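Local coordinates for protein hyperpolarization-activated (Ih) channel (PDB 2PTM) that probably forms a voltage-gated, hyperpolarization-activated cation channel, of which this C-linker and cyclic nucleotide-binding region binds cAMP inside the cell, at residues 94-105 / 157-168. Sequence-based numbering, arbitrary orientation.
Sequences LEFEVFQPADYV and VKCETYCTLFSL. With CMP (adenosine-3',5'-cyclic-monophosphate), chain C.
Two groups grip Glu97 OE2: the hydroxyl of Ser167, whose OG donates to it over 2.6 Å, and, in a salt bridge, Arg114 of strand 114-118. The serine arrives on the anti side of the carboxylate; a short side chain suffices there because the extended glutamate does the reaching, diagonally across the strand pair. Strands 95-99 and 163-168 run antiparallel; Glu97 is the hydrogen-bonded partner of Leu165, whose N meets Glu97 O at 2.8 Å, nearly straight (176°). On the face bearing Phe96, that ring's CD1 lies over the Phe166 ring, 3.6 Å from its CZ, the planes inclined at 52°, two broad apolar groups packing together. Farther along, Pro101 CD makes a CH-pi contact over one face of the Tyr162 ring, toward its rim, 3.4 Å from Tyr162 CD1; this ring also stacks on Tyr40. Gln100, extended beyond CG (chi2 166°), runs beside Tyr162, and its NE2 has two hydrogens for two acceptors, Tyr162 OH, in the amide plane at 3.1 Å, and Lys33 O. A leucine in place of Tyr162 would probably cost NE2 its hydroxyl partner, leaving it Lys33 O, and deprive Pro101 and Tyr40 of their aromatic partner. Beyond the type II turn Gln100-Asp103, Lys158 lays its methylenes over Tyr104, CG above the ring centre, and compact Cys159 fits its SG 3.5 Å from Val105 CG2. Val157 lines the cAMP pocket. The segments pair first in one sheet, then in the other, as in the beta-roll of cyclic nucleotide-binding domains.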
ATOM      1  N   LEU A  94      -0.267 -10.281 -15.704  1.00 26.25           N
ATOM      2  CA  LEU A  94       0.897 -11.161 -15.561  1.00 24.76           C
ATOM      3  C   LEU A  94       2.087 -10.440 -14.917  1.00 25.67           C
ATOM      4  O   LEU A  94       2.285  -9.251 -15.139  1.00 27.41           O
ATOM      5  CB  LEU A  94       1.304 -11.729 -16.923  1.00 23.11           C
ATOM      6  CG  LEU A  94       0.333 -12.695 -17.602  1.00 23.94           C
ATOM      7  CD1 LEU A  94       0.875 -13.093 -18.971  1.00 26.42           C
ATOM      8  CD2 LEU A  94       0.108 -13.927 -16.736  1.00 24.21           C
ATOM      9  N   GLU A  95       2.872 -11.158 -14.117  1.00 24.47           N
ATOM     10  CA  GLU A  95       4.100 -10.608 -13.541  1.00 26.58           C
ATOM     11  C   GLU A  95       5.313 -11.359 -14.073  1.00 24.45           C
ATOM     12  O   GLU A  95       5.364 -12.580 -14.008  1.00 23.70           O
ATOM     13  CB  GLU A  95       4.073 -10.708 -12.015  1.00 28.38           C
ATOM     14  CG  GLU A  95       3.111  -9.730 -11.359  1.00 34.00           C
ATOM     15  CD  GLU A  95       3.592  -8.293 -11.451  0.50 34.97           C
ATOM     16  OE1 GLU A  95       4.820  -8.082 -11.520  0.50 33.69           O
ATOM     17  OE2 GLU A  95       2.745  -7.377 -11.453  0.50 37.03           O
ATOM     18  N   PHE A  96       6.291 -10.632 -14.596  1.00 22.42           N
ATOM     19  CA  PHE A  96       7.499 -11.266 -15.133  1.00 22.92           C
ATOM     20  C   PHE A  96       8.368 -11.816 -14.006  1.00 21.48           C
ATOM     21  O   PHE A  96       8.608 -11.137 -13.008  1.00 22.34           O
ATOM     22  CB  PHE A  96       8.288 -10.241 -15.941  1.00 25.26           C
ATOM     23  CG  PHE A  96       9.506 -10.799 -16.610  1.00 28.33           C
ATOM     24  CD1 PHE A  96       9.393 -11.787 -17.570  1.00 33.98           C
ATOM     25  CD2 PHE A  96      10.765 -10.325 -16.290  1.00 31.35           C
ATOM     26  CE1 PHE A  96      10.514 -12.293 -18.203  1.00 35.90           C
ATOM     27  CE2 PHE A  96      11.896 -10.824 -16.927  1.00 33.47           C
ATOM     28  CZ  PHE A  96      11.768 -11.815 -17.878  1.00 34.21           C
ATOM     29  N   GLU A  97       8.830 -13.050 -14.153  1.00 20.23           N
ATOM     30  CA  GLU A  97       9.704 -13.658 -13.150  1.00 21.35           C
ATOM     31  C   GLU A  97      10.795 -14.402 -13.885  1.00 20.45           C
ATOM     32  O   GLU A  97      10.558 -14.929 -14.969  1.00 22.80           O
ATOM     33  CB  GLU A  97       8.931 -14.636 -12.243  1.00 21.97           C
ATOM     34  CG  GLU A  97       7.889 -13.958 -11.328  1.00 22.11           C
ATOM     35  CD  GLU A  97       7.300 -14.899 -10.294  1.00 24.75           C
ATOM     36  OE1 GLU A  97       8.040 -15.753  -9.761  1.00 26.44           O
ATOM     37  OE2 GLU A  97       6.093 -14.782 -10.006  1.00 26.32           O
ATOM     38  N   VAL A  98      11.986 -14.439 -13.304  1.00 17.45           N
ATOM     39  CA  VAL A  98      13.076 -15.219 -13.876  1.00 17.39           C
ATOM     40  C   VAL A  98      13.572 -16.162 -12.801  1.00 19.93           C
ATOM     41  O   VAL A  98      13.705 -15.755 -11.640  1.00 19.95           O
ATOM     42  CB  VAL A  98      14.250 -14.311 -14.343  1.00 18.27           C
ATOM     43  CG1 VAL A  98      15.510 -15.141 -14.563  1.00 19.95           C
ATOM     44  CG2 VAL A  98      13.880 -13.555 -15.613  1.00 19.25           C
ATOM     45  N   PHE A  99      13.823 -17.417 -13.185  1.00 18.67           N
ATOM     46  CA  PHE A  99      14.431 -18.409 -12.306  1.00 18.48           C
ATOM     47  C   PHE A  99      15.670 -19.028 -12.977  1.00 19.01           C
ATOM     48  O   PHE A  99      15.847 -18.939 -14.199  1.00 20.83           O
ATOM     49  CB  PHE A  99      13.424 -19.516 -11.923  1.00 18.11           C
ATOM     50  CG  PHE A  99      12.349 -19.070 -10.954  1.00 21.79           C
ATOM     51  CD1 PHE A  99      12.494 -19.280  -9.580  1.00 22.52           C
ATOM     52  CD2 PHE A  99      11.189 -18.466 -11.416  1.00 23.20           C
ATOM     53  CE1 PHE A  99      11.520 -18.878  -8.684  1.00 22.54           C
ATOM     54  CE2 PHE A  99      10.194 -18.057 -10.527  1.00 23.44           C
ATOM     55  CZ  PHE A  99      10.361 -18.267  -9.151  1.00 23.69           C
ATOM     56  N   GLN A 100      16.512 -19.652 -12.160  1.00 18.69           N
ATOM     57  CA  GLN A 100      17.804 -20.180 -12.587  1.00 18.54           C
ATOM     58  C   GLN A 100      17.828 -21.701 -12.542  1.00 22.06           C
ATOM     59  O   GLN A 100      17.008 -22.313 -11.868  1.00 22.39           O
ATOM     60  CB  GLN A 100      18.909 -19.611 -11.689  1.00 19.66           C
ATOM     61  CG  GLN A 100      19.204 -18.135 -11.991  1.00 21.40           C
ATOM     62  CD  GLN A 100      20.034 -17.462 -10.930  1.00 23.56           C
ATOM     63  OE1 GLN A 100      19.582 -17.289  -9.802  1.00 23.03           O
ATOM     64  NE2 GLN A 100      21.257 -17.053 -11.291  1.00 23.25           N
ATOM     65  N   PRO A 101      18.775 -22.319 -13.266  1.00 23.75           N
ATOM     66  CA  PRO A 101      18.898 -23.779 -13.285  1.00 22.89           C
ATOM     67  C   PRO A 101      18.902 -24.372 -11.876  1.00 25.54           C
ATOM     68  O   PRO A 101      19.579 -23.837 -10.989  1.00 23.28           O
ATOM     69  CB  PRO A 101      20.254 -23.998 -13.959  1.00 23.03           C
ATOM     70  CG  PRO A 101      20.404 -22.846 -14.854  1.00 22.96           C
ATOM     71  CD  PRO A 101      19.747 -21.676 -14.169  1.00 22.57           C
ATOM     72  N   ALA A 102      18.126 -25.443 -11.692  1.00 21.71           N
ATOM     73  CA  ALA A 102      17.986 -26.154 -10.420  1.00 22.47           C
ATOM     74  C   ALA A 102      17.098 -25.457  -9.365  1.00 23.43           C
ATOM     75  O   ALA A 102      16.857 -26.015  -8.296  1.00 25.70           O
ATOM     76  CB  ALA A 102      19.368 -26.545  -9.840  1.00 25.68           C
ATOM     77  N   ASP A 103      16.604 -24.254  -9.656  1.00 21.98           N
ATOM     78  CA  ASP A 103      15.648 -23.600  -8.756  1.00 20.78           C
ATOM     79  C   ASP A 103      14.347 -24.394  -8.676  1.00 22.86           C
ATOM     80  O   ASP A 103      13.808 -24.816  -9.698  1.00 23.65           O
ATOM     81  CB  ASP A 103      15.290 -22.193  -9.240  1.00 19.88           C
ATOM     82  CG  ASP A 103      16.330 -21.156  -8.886  1.00 24.76           C
ATOM     83  OD1 ASP A 103      17.304 -21.488  -8.168  1.00 30.01           O
ATOM     84  OD2 ASP A 103      16.161 -19.997  -9.330  1.00 22.99           O
ATOM     85  N   TYR A 104      13.832 -24.573  -7.466  1.00 22.95           N
ATOM     86  CA  TYR A 104      12.476 -25.089  -7.300  1.00 23.05           C
ATOM     87  C   TYR A 104      11.473 -23.940  -7.317  1.00 23.91           C
ATOM     88  O   TYR A 104      11.383 -23.171  -6.367  1.00 24.28           O
ATOM     89  CB  TYR A 104      12.345 -25.890  -6.002  1.00 25.34           C
ATOM     90  CG  TYR A 104      12.948 -27.269  -6.088  1.00 27.53           C
ATOM     91  CD1 TYR A 104      12.191 -28.359  -6.501  1.00 31.23           C
ATOM     92  CD2 TYR A 104      14.275 -27.481  -5.759  1.00 32.95           C
ATOM     93  CE1 TYR A 104      12.748 -29.620  -6.583  1.00 35.78           C
ATOM     94  CE2 TYR A 104      14.836 -28.729  -5.834  1.00 36.96           C
ATOM     95  CZ  TYR A 104      14.077 -29.794  -6.245  1.00 39.89           C
ATOM     96  OH  TYR A 104      14.669 -31.028  -6.319  1.00 42.73           O
ATOM     97  N   VAL A 105      10.733 -23.814  -8.411  1.00 20.30           N
ATOM     98  CA  VAL A 105       9.691 -22.797  -8.506  1.00 19.46           C
ATOM     99  C   VAL A 105       8.536 -23.172  -7.587  1.00 20.81           C
ATOM    100  O   VAL A 105       7.919 -22.310  -6.963  1.00 23.91           O
ATOM    101  CB  VAL A 105       9.161 -22.680  -9.934  1.00 19.84           C
ATOM    102  CG1 VAL A 105       8.161 -21.515 -10.049  1.00 20.37           C
ATOM    103  CG2 VAL A 105      10.324 -22.513 -10.910  1.00 22.30           C
ATOM    104  N   VAL A 157       8.153 -28.420  -9.062  1.00 20.17           N
ATOM    105  CA  VAL A 157       8.561 -27.987 -10.390  1.00 20.58           C
ATOM    106  C   VAL A 157       9.953 -27.394 -10.275  1.00 22.54           C
ATOM    107  O   VAL A 157      10.161 -26.438  -9.525  1.00 24.19           O
ATOM    108  CB  VAL A 157       7.594 -26.936 -10.957  1.00 17.55           C
ATOM    109  CG1 VAL A 157       8.027 -26.498 -12.369  1.00 17.55           C
ATOM    110  CG2 VAL A 157       6.152 -27.491 -10.961  1.00 18.30           C
ATOM    111  N   LYS A 158      10.899 -27.971 -11.013  1.00 21.11           N
ATOM    112  CA  LYS A 158      12.306 -27.597 -10.899  1.00 20.15           C
ATOM    113  C   LYS A 158      12.833 -27.158 -12.249  1.00 20.36           C
ATOM    114  O   LYS A 158      12.655 -27.857 -13.238  1.00 20.73           O
ATOM    115  CB  LYS A 158      13.128 -28.788 -10.397  1.00 21.68           C
ATOM    116  CG  LYS A 158      14.602 -28.502 -10.097  1.00 23.16           C
ATOM    117  CD  LYS A 158      15.273 -29.771  -9.562  1.00 25.34           C
ATOM    118  CE  LYS A 158      16.698 -29.496  -9.053  1.00 29.43           C
ATOM    119  NZ  LYS A 158      17.409 -30.760  -8.715  1.00 36.05           N
ATOM    120  N   CYS A 159      13.497 -26.006 -12.289  1.00 20.23           N
ATOM    121  CA  CYS A 159      14.059 -25.498 -13.536  1.00 20.37           C
ATOM    122  C   CYS A 159      15.267 -26.306 -14.015  1.00 23.16           C
ATOM    123  O   CYS A 159      16.193 -26.570 -13.244  1.00 26.73           O
ATOM    124  CB  CYS A 159      14.495 -24.051 -13.362  1.00 19.55           C
ATOM    125  SG  CYS A 159      13.145 -22.945 -13.005  1.00 23.34           S
ATOM    126  N   GLU A 160      15.269 -26.667 -15.294  1.00 22.58           N
ATOM    127  CA  GLU A 160      16.432 -27.305 -15.898  1.00 23.66           C
ATOM    128  C   GLU A 160      17.360 -26.227 -16.455  1.00 26.23           C
ATOM    129  O   GLU A 160      18.569 -26.358 -16.378  1.00 28.78           O
ATOM    130  CB  GLU A 160      16.024 -28.283 -17.014  1.00 28.65           C
ATOM    131  CG  GLU A 160      15.388 -29.576 -16.536  1.00 38.58           C
ATOM    132  CD  GLU A 160      16.418 -30.613 -16.127  1.00 49.35           C
ATOM    133  OE1 GLU A 160      16.289 -31.775 -16.558  1.00 52.48           O
ATOM    134  OE2 GLU A 160      17.367 -30.261 -15.388  1.00 56.48           O
ATOM    135  N   THR A 161      16.779 -25.157 -16.999  1.00 22.86           N
ATOM    136  CA  THR A 161      17.536 -24.104 -17.663  1.00 21.48           C
ATOM    137  C   THR A 161      17.210 -22.805 -16.945  1.00 23.66           C
ATOM    138  O   THR A 161      16.464 -22.817 -15.974  1.00 25.31           O
ATOM    139  CB  THR A 161      17.085 -23.953 -19.122  1.00 22.32           C
ATOM    140  OG1 THR A 161      15.707 -23.557 -19.151  1.00 20.72           O
ATOM    141  CG2 THR A 161      17.233 -25.270 -19.892  1.00 22.81           C
ATOM    142  N   TYR A 162      17.767 -21.689 -17.402  1.00 22.57           N
ATOM    143  CA  TYR A 162      17.207 -20.400 -17.016  1.00 22.97           C
ATOM    144  C   TYR A 162      15.775 -20.383 -17.537  1.00 22.91           C
ATOM    145  O   TYR A 162      15.520 -20.837 -18.655  1.00 22.71           O
ATOM    146  CB  TYR A 162      18.009 -19.244 -17.633  1.00 23.16           C
ATOM    147  CG  TYR A 162      19.123 -18.765 -16.740  1.00 22.38           C
ATOM    148  CD1 TYR A 162      20.343 -19.423 -16.711  1.00 22.64           C
ATOM    149  CD2 TYR A 162      18.945 -17.662 -15.906  1.00 21.67           C
ATOM    150  CE1 TYR A 162      21.366 -18.993 -15.882  1.00 23.59           C
ATOM    151  CE2 TYR A 162      19.946 -17.228 -15.074  1.00 22.90           C
ATOM    152  CZ  TYR A 162      21.159 -17.898 -15.063  1.00 24.19           C
ATOM    153  OH  TYR A 162      22.164 -17.471 -14.237  1.00 24.08           O
ATOM    154  N   CYS A 163      14.843 -19.863 -16.742  1.00 20.67           N
ATOM    155  CA  CYS A 163      13.443 -19.811 -17.153  1.00 19.68           C
ATOM    156  C   CYS A 163      12.904 -18.412 -17.004  1.00 19.62           C
ATOM    157  O   CYS A 163      13.119 -17.765 -15.984  1.00 21.90           O
ATOM    158  CB  CYS A 163      12.579 -20.772 -16.326  1.00 20.80           C
ATOM    159  SG  CYS A 163      12.942 -22.514 -16.667  1.00 25.06           S
ATOM    160  N   THR A 164      12.213 -17.949 -18.033  1.00 16.92           N
ATOM    161  CA  THR A 164      11.491 -16.699 -17.939  1.00 18.84           C
ATOM    162  C   THR A 164      10.015 -17.061 -17.919  1.00 18.61           C
ATOM    163  O   THR A 164       9.508 -17.712 -18.833  1.00 19.98           O
ATOM    164  CB  THR A 164      11.834 -15.774 -19.107  1.00 21.68           C
ATOM    165  OG1 THR A 164      11.587 -16.460 -20.336  1.00 30.13           O
ATOM    166  CG2 THR A 164      13.305 -15.405 -19.060  1.00 16.90           C
ATOM    167  N   LEU A 165       9.347 -16.659 -16.848  1.00 18.42           N
ATOM    168  CA  LEU A 165       7.963 -17.037 -16.590  1.00 15.45           C
ATOM    169  C   LEU A 165       7.117 -15.784 -16.427  1.00 16.27           C
ATOM    170  O   LEU A 165       7.644 -14.697 -16.138  1.00 19.05           O
ATOM    171  CB  LEU A 165       7.874 -17.849 -15.288  1.00 17.96           C
ATOM    172  CG  LEU A 165       8.839 -19.025 -15.146  1.00 15.82           C
ATOM    173  CD1 LEU A 165       8.699 -19.677 -13.775  1.00 17.28           C
ATOM    174  CD2 LEU A 165       8.566 -20.030 -16.258  1.00 16.97           C
ATOM    175  N   PHE A 166       5.809 -15.931 -16.607  1.00 16.19           N
ATOM    176  CA  PHE A 166       4.871 -14.878 -16.244  1.00 17.95           C
ATOM    177  C   PHE A 166       3.874 -15.480 -15.285  1.00 21.43           C
ATOM    178  O   PHE A 166       3.212 -16.471 -15.620  1.00 21.39           O
ATOM    179  CB  PHE A 166       4.162 -14.341 -17.482  1.00 21.00           C
ATOM    180  CG  PHE A 166       5.044 -13.487 -18.346  1.00 25.43           C
ATOM    181  CD1 PHE A 166       5.119 -12.118 -18.139  1.00 28.81           C
ATOM    182  CD2 PHE A 166       5.823 -14.055 -19.337  1.00 26.83           C
ATOM    183  CE1 PHE A 166       5.933 -11.325 -18.934  1.00 31.80           C
ATOM    184  CE2 PHE A 166       6.648 -13.271 -20.133  1.00 30.12           C
ATOM    185  CZ  PHE A 166       6.709 -11.907 -19.927  1.00 33.21           C
ATOM    186  N   SER A 167       3.777 -14.917 -14.083  1.00 19.01           N
ATOM    187  CA  SER A 167       2.887 -15.497 -13.082  1.00 19.71           C
ATOM    188  C   SER A 167       1.558 -14.755 -13.016  1.00 21.43           C
ATOM    189  O   SER A 167       1.480 -13.578 -13.372  1.00 23.18           O
ATOM    190  CB  SER A 167       3.558 -15.511 -11.706  1.00 22.60           C
ATOM    191  OG  SER A 167       3.882 -14.194 -11.286  1.00 21.93           O
ATOM    192  N   LEU A 168       0.516 -15.463 -12.576  1.00 22.17           N
ATOM    193  CA  LEU A 168      -0.789 -14.874 -12.317  1.00 23.01           C
ATOM    194  C   LEU A 168      -1.172 -15.253 -10.888  1.00 27.30           C
ATOM    195  O   LEU A 168      -1.255 -16.437 -10.569  1.00 27.59           O
ATOM    196  CB  LEU A 168      -1.821 -15.459 -13.287  1.00 27.29           C
ATOM    197  CG  LEU A 168      -3.188 -14.791 -13.390  1.00 29.12           C
ATOM    198  CD1 LEU A 168      -3.052 -13.396 -13.994  1.00 32.13           C
ATOM    199  CD2 LEU A 168      -4.092 -15.676 -14.256  1.00 31.62           C
TER
HETATM  200  P   CMP C 401       0.151 -27.407  -8.795  1.00 21.46           P
HETATM  201  O1P CMP C 401      -0.300 -28.670  -7.995  1.00 23.37           O
HETATM  202  O2P CMP C 401      -0.480 -26.139  -8.464  1.00 20.50           O
HETATM  203  O5' CMP C 401       1.749 -27.501  -8.642  1.00 22.44           O
HETATM  204  C5' CMP C 401       2.606 -28.314  -9.408  1.00 20.34           C
HETATM  205  C4' CMP C 401       2.263 -28.302 -10.892  1.00 20.81           C
HETATM  206  O4' CMP C 401       2.811 -29.360 -11.671  1.00 20.78           O
HETATM  207  C3' CMP C 401       0.785 -28.588 -11.010  1.00 20.30           C
HETATM  208  O3' CMP C 401      -0.141 -27.803 -10.339  1.00 23.86           O
HETATM  209  C2' CMP C 401       0.522 -28.813 -12.499  1.00 21.94           C
HETATM  210  O2' CMP C 401       0.605 -27.566 -13.174  1.00 22.16           O
HETATM  211  C1' CMP C 401       1.885 -29.523 -12.803  1.00 17.03           C
HETATM  212  N9  CMP C 401       1.715 -30.930 -13.027  1.00 24.48           N
HETATM  213  C8  CMP C 401       1.444 -31.960 -12.092  1.00 29.79           C
HETATM  214  N7  CMP C 401       1.399 -33.177 -12.662  1.00 26.90           N
HETATM  215  C5  CMP C 401       1.624 -32.951 -14.025  1.00 30.34           C
HETATM  216  C6  CMP C 401       1.687 -33.786 -15.178  1.00 30.95           C
HETATM  217  N6  CMP C 401       1.528 -35.144 -15.067  1.00 35.47           N
HETATM  218  N1  CMP C 401       1.915 -33.212 -16.398  1.00 27.40           N
HETATM  219  C2  CMP C 401       2.091 -31.874 -16.469  1.00 34.91           C
HETATM  220  N3  CMP C 401       2.067 -30.958 -15.477  1.00 24.67           N
HETATM  221  C4  CMP C 401       1.845 -31.537 -14.272  1.00 28.98           C